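Long-range contact in glycine oxidase (Bacillus cereus ATCC 14579, PDB 7CYX), which probably oxidises glycine with molecular oxygen to glyoxylate, hydrogen peroxide and ammonium, using bound FAD, in a step of thiamine diphosphate biosynthesis: residues R260-K274 against L295-R308. Residues are numbered along the deposited sequence; the frame is centred on the assembly and turned at random.
Sequences RYVIGATMKPHTFNK and LKEAEWESTWAGLR. With FAD (flavin-adenine dinucleotide), chain C.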
loop_
_atom_site.group_PDB
_atom_site.type_symbol
_atom_site.label_atom_id
_atom_site.label_comp_id
_atom_site.label_asym_id
_atom_site.label_seq_id
_atom_site.Cartn_x
_atom_site.Cartn_y
_atom_site.Cartn_z
ATOM N N ARG A 260 0.474 8.288 -9.230
ATOM C CA ARG A 260 1.310 9.243 -8.520
ATOM C C ARG A 260 2.665 9.412 -9.247
ATOM O O ARG A 260 3.318 8.412 -9.624
ATOM C CB ARG A 260 1.477 8.770 -7.071
ATOM C CG ARG A 260 2.045 9.830 -6.136
ATOM C CD ARG A 260 1.859 9.546 -4.651
ATOM N NE ARG A 260 3.096 9.184 -4.000
ATOM C CZ ARG A 260 3.574 9.748 -2.894
ATOM N NH1 ARG A 260 2.974 10.788 -2.340
ATOM N NH2 ARG A 260 4.647 9.239 -2.324
ATOM N N TYR A 261 3.086 10.677 -9.432
ATOM C CA TYR A 261 4.415 11.074 -9.983
ATOM C C TYR A 261 5.201 11.823 -8.904
ATOM O O TYR A 261 4.716 12.825 -8.350
ATOM C CB TYR A 261 4.239 11.845 -11.301
ATOM C CG TYR A 261 3.567 10.968 -12.324
ATOM C CD1 TYR A 261 2.199 10.828 -12.314
ATOM C CD2 TYR A 261 4.295 10.134 -13.159
ATOM C CE1 TYR A 261 1.549 9.957 -13.161
ATOM C CE2 TYR A 261 3.664 9.264 -14.030
ATOM C CZ TYR A 261 2.284 9.165 -14.015
ATOM O OH TYR A 261 1.621 8.308 -14.834
ATOM N N VAL A 262 6.397 11.304 -8.588
ATOM C CA VAL A 262 7.271 11.864 -7.551
ATOM C C VAL A 262 8.507 12.458 -8.222
ATOM O O VAL A 262 9.146 11.775 -9.036
ATOM C CB VAL A 262 7.659 10.800 -6.502
ATOM C CG1 VAL A 262 8.685 11.318 -5.520
ATOM C CG2 VAL A 262 6.449 10.278 -5.758
ATOM N N ILE A 263 8.831 13.714 -7.864
ATOM C CA ILE A 263 9.758 14.568 -8.604
ATOM C C ILE A 263 10.676 15.301 -7.630
ATOM O O ILE A 263 10.208 16.045 -6.778
ATOM C CB ILE A 263 8.988 15.603 -9.445
ATOM C CG1 ILE A 263 7.796 15.010 -10.192
ATOM C CG2 ILE A 263 9.931 16.330 -10.384
ATOM C CD1 ILE A 263 6.760 16.032 -10.573
ATOM N N GLY A 264 11.982 15.158 -7.837
ATOM C CA GLY A 264 12.992 15.710 -6.951
ATOM C C GLY A 264 14.394 15.554 -7.539
ATOM O O GLY A 264 14.533 15.116 -8.670
ATOM N N ALA A 265 15.436 15.943 -6.801
ATOM C CA ALA A 265 15.331 16.450 -5.450
ATOM C C ALA A 265 16.485 17.427 -5.199
ATOM O O ALA A 265 17.598 17.207 -5.689
ATOM C CB ALA A 265 15.367 15.277 -4.500
ATOM N N THR A 266 16.213 18.497 -4.442
ATOM C CA THR A 266 17.230 19.480 -4.108
ATOM C C THR A 266 18.241 18.868 -3.146
ATOM O O THR A 266 17.984 17.838 -2.509
ATOM C CB THR A 266 16.675 20.731 -3.419
ATOM O OG1 THR A 266 16.061 20.355 -2.179
ATOM C CG2 THR A 266 15.728 21.483 -4.317
ATOM N N MET A 267 19.377 19.558 -3.026
ATOM C CA MET A 267 20.464 19.169 -2.166
ATOM C C MET A 267 20.831 20.365 -1.269
ATOM O O MET A 267 21.279 21.404 -1.761
ATOM C CB MET A 267 21.668 18.732 -3.010
ATOM C CG MET A 267 22.600 17.775 -2.279
ATOM S SD MET A 267 24.037 17.230 -3.259
ATOM C CE MET A 267 25.335 18.280 -2.600
ATOM N N LYS A 268 20.624 20.219 0.048
ATOM C CA LYS A 268 20.959 21.257 1.035
ATOM C C LYS A 268 21.711 20.637 2.218
ATOM O O LYS A 268 21.124 20.250 3.219
ATOM C CB LYS A 268 19.677 21.967 1.460
ATOM C CG LYS A 268 19.079 22.937 0.439
ATOM C CD LYS A 268 18.000 23.832 1.064
ATOM C CE LYS A 268 16.959 24.369 0.096
ATOM N NZ LYS A 268 15.689 24.749 0.786
ATOM N N PRO A 269 23.059 20.573 2.174
ATOM C CA PRO A 269 23.828 19.895 3.213
ATOM C C PRO A 269 23.868 20.615 4.573
ATOM O O PRO A 269 23.702 21.819 4.633
ATOM C CB PRO A 269 25.237 19.802 2.599
ATOM C CG PRO A 269 25.310 20.918 1.584
ATOM C CD PRO A 269 23.898 21.176 1.130
ATOM N N HIS A 270 24.060 19.825 5.642
ATOM C CA HIS A 270 24.238 20.276 7.035
ATOM C C HIS A 270 23.037 21.091 7.530
ATOM O O HIS A 270 23.195 22.198 8.026
ATOM C CB HIS A 270 25.576 21.015 7.205
ATOM C CG HIS A 270 26.760 20.103 7.166
ATOM N ND1 HIS A 270 27.604 20.013 6.061
ATOM C CD2 HIS A 270 27.234 19.237 8.086
ATOM C CE1 HIS A 270 28.540 19.126 6.298
ATOM N NE2 HIS A 270 28.325 18.620 7.532
ATOM N N THR A 271 21.836 20.511 7.437
ATOM C CA THR A 271 20.685 21.047 8.165
ATOM C C THR A 271 19.670 19.925 8.392
ATOM O O THR A 271 19.457 19.101 7.522
ATOM C CB THR A 271 20.069 22.247 7.436
ATOM O OG1 THR A 271 19.055 22.820 8.254
ATOM C CG2 THR A 271 19.422 21.895 6.120
ATOM N N PHE A 272 19.057 19.924 9.581
ATOM C CA PHE A 272 17.972 19.002 9.964
ATOM C C PHE A 272 16.596 19.599 9.620
ATOM O O PHE A 272 15.555 18.983 9.885
ATOM C CB PHE A 272 18.057 18.667 11.458
ATOM C CG PHE A 272 19.295 17.906 11.863
ATOM C CD1 PHE A 272 20.456 18.571 12.222
ATOM C CD2 PHE A 272 19.307 16.516 11.865
ATOM C CE1 PHE A 272 21.597 17.865 12.583
ATOM C CE2 PHE A 272 20.443 15.813 12.231
ATOM C CZ PHE A 272 21.590 16.488 12.591
ATOM N N ASN A 273 16.584 20.776 8.995
ATOM C CA ASN A 273 15.353 21.489 8.657
ATOM C C ASN A 273 14.472 20.717 7.655
ATOM O O ASN A 273 14.898 20.453 6.537
ATOM C CB ASN A 273 15.665 22.856 8.068
ATOM C CG ASN A 273 14.473 23.765 8.189
ATOM O OD1 ASN A 273 14.228 24.312 9.256
ATOM N ND2 ASN A 273 13.694 23.861 7.134
ATOM N N LYS A 274 13.219 20.421 8.039
ATOM C CA LYS A 274 12.297 19.626 7.211
ATOM C C LYS A 274 11.200 20.480 6.535
ATOM O O LYS A 274 10.276 19.910 5.998
ATOM C CB LYS A 274 11.588 18.555 8.040
ATOM C CG LYS A 274 12.451 17.677 8.947
ATOM C CD LYS A 274 12.744 16.260 8.456
ATOM C CE LYS A 274 11.533 15.460 8.020
ATOM N NZ LYS A 274 11.127 14.459 9.034
ATOM N N LEU A 295 3.040 17.649 -17.032
ATOM C CA LEU A 295 2.982 17.741 -15.571
ATOM C C LEU A 295 2.397 19.097 -15.143
ATOM O O LEU A 295 2.049 19.269 -13.984
ATOM C CB LEU A 295 4.366 17.530 -14.958
ATOM C CG LEU A 295 4.820 16.078 -14.817
ATOM C CD1 LEU A 295 6.303 16.008 -14.474
ATOM C CD2 LEU A 295 4.000 15.332 -13.766
ATOM N N LYS A 296 2.286 20.036 -16.089
ATOM C CA LYS A 296 1.718 21.353 -15.853
ATOM C C LYS A 296 0.259 21.231 -15.415
ATOM O O LYS A 296 -0.153 21.980 -14.542
ATOM C CB LYS A 296 1.835 22.212 -17.112
ATOM C CG LYS A 296 3.226 22.770 -17.380
ATOM C CD LYS A 296 3.376 23.334 -18.781
ATOM C CE LYS A 296 4.474 24.371 -18.896
ATOM N NZ LYS A 296 5.033 24.419 -20.263
ATOM N N GLU A 297 -0.471 20.269 -16.005
ATOM C CA GLU A 297 -1.929 20.166 -15.922
ATOM C C GLU A 297 -2.334 18.918 -15.128
ATOM O O GLU A 297 -3.493 18.502 -15.168
ATOM C CB GLU A 297 -2.537 20.174 -17.332
ATOM C CG GLU A 297 -1.966 21.269 -18.246
ATOM C CD GLU A 297 -2.642 21.489 -19.597
ATOM O OE1 GLU A 297 -3.371 20.588 -20.069
ATOM O OE2 GLU A 297 -2.446 22.574 -20.181
ATOM N N ALA A 298 -1.376 18.350 -14.391
ATOM C CA ALA A 298 -1.583 17.313 -13.368
ATOM C C ALA A 298 -2.193 17.916 -12.082
ATOM O O ALA A 298 -2.585 19.077 -12.037
ATOM C CB ALA A 298 -0.254 16.648 -13.085
ATOM N N GLU A 299 -2.339 17.068 -11.077
ATOM C CA GLU A 299 -2.949 17.513 -9.811
ATOM C C GLU A 299 -1.884 17.511 -8.726
ATOM O O GLU A 299 -1.304 16.454 -8.454
ATOM C CB GLU A 299 -4.114 16.610 -9.426
ATOM C CG GLU A 299 -5.055 16.336 -10.574
ATOM C CD GLU A 299 -6.217 15.433 -10.220
ATOM O OE1 GLU A 299 -6.244 14.922 -9.094
ATOM O OE2 GLU A 299 -7.093 15.265 -11.068
ATOM N N TRP A 300 -1.670 18.673 -8.129
ATOM C CA TRP A 300 -0.690 18.805 -7.036
ATOM C C TRP A 300 -1.114 17.889 -5.902
ATOM O O TRP A 300 -2.288 17.861 -5.567
ATOM C CB TRP A 300 -0.631 20.250 -6.552
ATOM C CG TRP A 300 0.191 20.431 -5.321
ATOM C CD1 TRP A 300 -0.240 20.424 -4.034
ATOM C CD2 TRP A 300 1.602 20.654 -5.265
ATOM N NE1 TRP A 300 0.799 20.635 -3.182
ATOM C CE2 TRP A 300 1.943 20.778 -3.909
ATOM C CE3 TRP A 300 2.606 20.769 -6.225
ATOM C CZ2 TRP A 300 3.249 21.008 -3.494
ATOM C CZ3 TRP A 300 3.893 20.998 -5.813
ATOM C CH2 TRP A 300 4.210 21.108 -4.466
ATOM N N GLU A 301 -0.172 17.167 -5.330
ATOM C CA GLU A 301 -0.584 16.313 -4.207
ATOM C C GLU A 301 0.115 16.794 -2.947
ATOM O O GLU A 301 -0.562 17.182 -2.018
ATOM C CB GLU A 301 -0.168 14.865 -4.428
ATOM C CG GLU A 301 -0.349 14.027 -3.185
ATOM C CD GLU A 301 0.510 12.790 -3.063
ATOM O OE1 GLU A 301 0.300 11.849 -3.824
ATOM O OE2 GLU A 301 1.366 12.770 -2.194
ATOM N N SER A 302 1.435 16.851 -3.001
ATOM C CA SER A 302 2.200 17.072 -1.764
ATOM C C SER A 302 3.620 17.528 -2.069
ATOM O O SER A 302 4.054 17.417 -3.195
ATOM C CB SER A 302 2.266 15.732 -1.104
ATOM O OG SER A 302 2.438 15.832 0.278
ATOM N N THR A 303 4.292 17.992 -1.030
ATOM C CA THR A 303 5.715 18.370 -1.065
ATOM C C THR A 303 6.307 17.981 0.286
ATOM O O THR A 303 5.598 18.062 1.259
ATOM C CB THR A 303 5.913 19.844 -1.400
ATOM O OG1 THR A 303 7.324 19.970 -1.451
ATOM C CG2 THR A 303 5.347 20.785 -0.365
ATOM N N TRP A 304 7.552 17.535 0.319
ATOM C CA TRP A 304 8.152 17.176 1.622
ATOM C C TRP A 304 9.663 17.290 1.548
ATOM O O TRP A 304 10.185 17.453 0.468
ATOM C CB TRP A 304 7.723 15.780 2.060
ATOM C CG TRP A 304 8.220 14.696 1.166
ATOM C CD1 TRP A 304 9.440 14.101 1.194
ATOM C CD2 TRP A 304 7.495 14.072 0.107
ATOM N NE1 TRP A 304 9.519 13.153 0.222
ATOM C CE2 TRP A 304 8.342 13.111 -0.459
ATOM C CE3 TRP A 304 6.217 14.234 -0.416
ATOM C CZ2 TRP A 304 7.950 12.311 -1.518
ATOM C CZ3 TRP A 304 5.830 13.441 -1.466
ATOM C CH2 TRP A 304 6.689 12.503 -2.014
ATOM N N ALA A 305 10.303 17.188 2.705
ATOM C CA ALA A 305 11.764 17.274 2.841
ATOM C C ALA A 305 12.258 16.075 3.643
ATOM O O ALA A 305 11.653 15.764 4.644
ATOM C CB ALA A 305 12.118 18.557 3.532
ATOM N N GLY A 306 13.332 15.452 3.179
ATOM C CA GLY A 306 13.984 14.302 3.813
ATOM C C GLY A 306 15.469 14.537 4.008
ATOM O O GLY A 306 16.072 15.337 3.296
ATOM N N LEU A 307 16.057 13.835 4.981
ATOM C CA LEU A 307 17.427 14.095 5.456
ATOM C C LEU A 307 18.325 12.892 5.140
ATOM O O LEU A 307 18.409 11.942 5.939
ATOM C CB LEU A 307 17.393 14.377 6.965
ATOM C CG LEU A 307 16.448 15.506 7.381
ATOM C CD1 LEU A 307 16.589 15.809 8.866
ATOM C CD2 LEU A 307 16.688 16.765 6.562
ATOM N N ARG A 308 18.995 12.953 3.976
ATOM C CA ARG A 308 19.934 11.937 3.572
ATOM C C ARG A 308 21.088 11.883 4.561
ATOM O O ARG A 308 21.778 12.884 4.786
ATOM C CB ARG A 308 20.556 12.229 2.207
ATOM C CG ARG A 308 19.571 12.498 1.081
ATOM C CD ARG A 308 20.343 12.995 -0.120
ATOM N NE ARG A 308 19.506 13.371 -1.232
ATOM C CZ ARG A 308 19.064 14.594 -1.434
ATOM N NH1 ARG A 308 19.126 15.472 -0.445
ATOM N NH2 ARG A 308 18.600 14.934 -2.628
HETATM P PA FAD C . 16.572 7.023 8.561
HETATM O O1A FAD C . 15.463 6.534 7.716
HETATM O O2A FAD C . 16.673 8.509 8.759
HETATM O O5B FAD C . 16.484 6.228 9.916
HETATM C C5B FAD C . 17.146 6.702 11.042
HETATM C C4B FAD C . 16.152 6.530 12.158
HETATM O O4B FAD C . 16.866 6.529 13.381
HETATM C C3B FAD C . 15.164 7.672 12.236
HETATM O O3B FAD C . 13.841 7.099 12.143
HETATM C C2B FAD C . 15.386 8.327 13.596
HETATM O O2B FAD C . 14.143 8.584 14.264
HETATM C C1B FAD C . 16.097 7.246 14.352
HETATM N N9A FAD C . 16.994 7.692 15.415
HETATM C C8A FAD C . 18.039 8.529 15.259
HETATM N N7A FAD C . 18.666 8.715 16.436
HETATM C C5A FAD C . 18.044 7.945 17.343
HETATM C C6A FAD C . 18.228 7.685 18.769
HETATM N N6A FAD C . 19.236 8.325 19.400
HETATM N N1A FAD C . 17.349 6.854 19.388
HETATM C C2A FAD C . 16.352 6.279 18.706
HETATM N N3A FAD C . 16.121 6.477 17.387
HETATM C C4A FAD C . 16.937 7.276 16.672
HETATM N N1 FAD C . 17.947 5.950 -1.554
HETATM C C2 FAD C . 17.895 5.065 -2.601
HETATM O O2 FAD C . 18.458 3.962 -2.403
HETATM N N3 FAD C . 17.275 5.350 -3.772
HETATM C C4 FAD C . 16.631 6.528 -3.932
HETATM O O4 FAD C . 16.000 6.830 -4.979
HETATM C C4X FAD C . 16.681 7.529 -2.837
HETATM N N5 FAD C . 16.106 8.732 -2.950
HETATM C C5X FAD C . 16.143 9.614 -1.932
HETATM C C6 FAD C . 15.509 10.836 -2.072
HETATM C C7 FAD C . 15.547 11.759 -1.042
HETATM C C7M FAD C . 14.869 13.109 -1.196
HETATM C C8 FAD C . 16.229 11.441 0.208
HETATM C C8M FAD C . 16.268 12.431 1.364
HETATM C C9 FAD C . 16.844 10.238 0.344
HETATM C C9A FAD C . 16.835 9.302 -0.665
HETATM N N10 FAD C . 17.447 8.050 -0.504
HETATM C C10 FAD C . 17.391 7.161 -1.602
HETATM C "C1'" FAD C . 18.244 7.679 0.672
HETATM C "C2'" FAD C . 17.595 6.914 1.781
HETATM O "O2'" FAD C . 16.464 7.676 2.235
HETATM C "C3'" FAD C . 18.619 6.772 2.893
HETATM O "O3'" FAD C . 19.958 6.492 2.386
HETATM C "C4'" FAD C . 18.056 5.758 3.897
HETATM O "O4'" FAD C . 16.694 6.084 4.222
HETATM C "C5'" FAD C . 18.797 5.763 5.207
HETATM O "O5'" FAD C . 18.045 4.973 6.110
HETATM P P FAD C . 18.411 4.995 7.660
HETATM O O1P FAD C . 19.883 4.950 7.850
HETATM O O2P FAD C . 17.507 3.998 8.335
HETATM O O3P FAD C . 18.005 6.537 7.970
#
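Leu307 is the main bump of this contact: its branched end fills a hollow formed by the turn 271-274. Leu307 CD1 lies 3.5 Å from Phe272 O, Leu307 CD2 comes 3.7 Å from Thr271 O, and the Lys274 chain lies across the leucine. Next to it the Ala305 methyl presses on the backbone of Lys274, with Ala305 CB 3.4 Å from Lys274 O; the Lys274 amine goes on to a salt bridge with Glu41. Arg308, extended from CG to NE, donates from NH2 to Thr266 O (3.0 Å, 159°), which lies in the guanidinium plane. FAD C8 lies over one face of that guanidinium, and Arg308 CG is 3.3 Å from FAD C8M, so the arginine lines the flavin pocket beside Ala265. Farther along, Trp304 brings its six-membered ring obliquely against Val262 CG1 (at CZ2) and Arg260 NH2 (at CH2), guanidinium and ring planes 14° apart. Ile263 CD1 and Leu295 CD1 meet tip to tip at 3.9 Å. Arg260 NH1 forms a salt bridge to Glu301 OE2 (2.6 Å), though its N-H points poorly at the oxygen; Glu301 OE1 also pairs with Arg236. Strands 260-264 and 299-308 come no closer than 8.9 Å between axes, at 49°, because strand 225-236 runs between them in the mixed sheet, while helix 278-291 packs against Ile263.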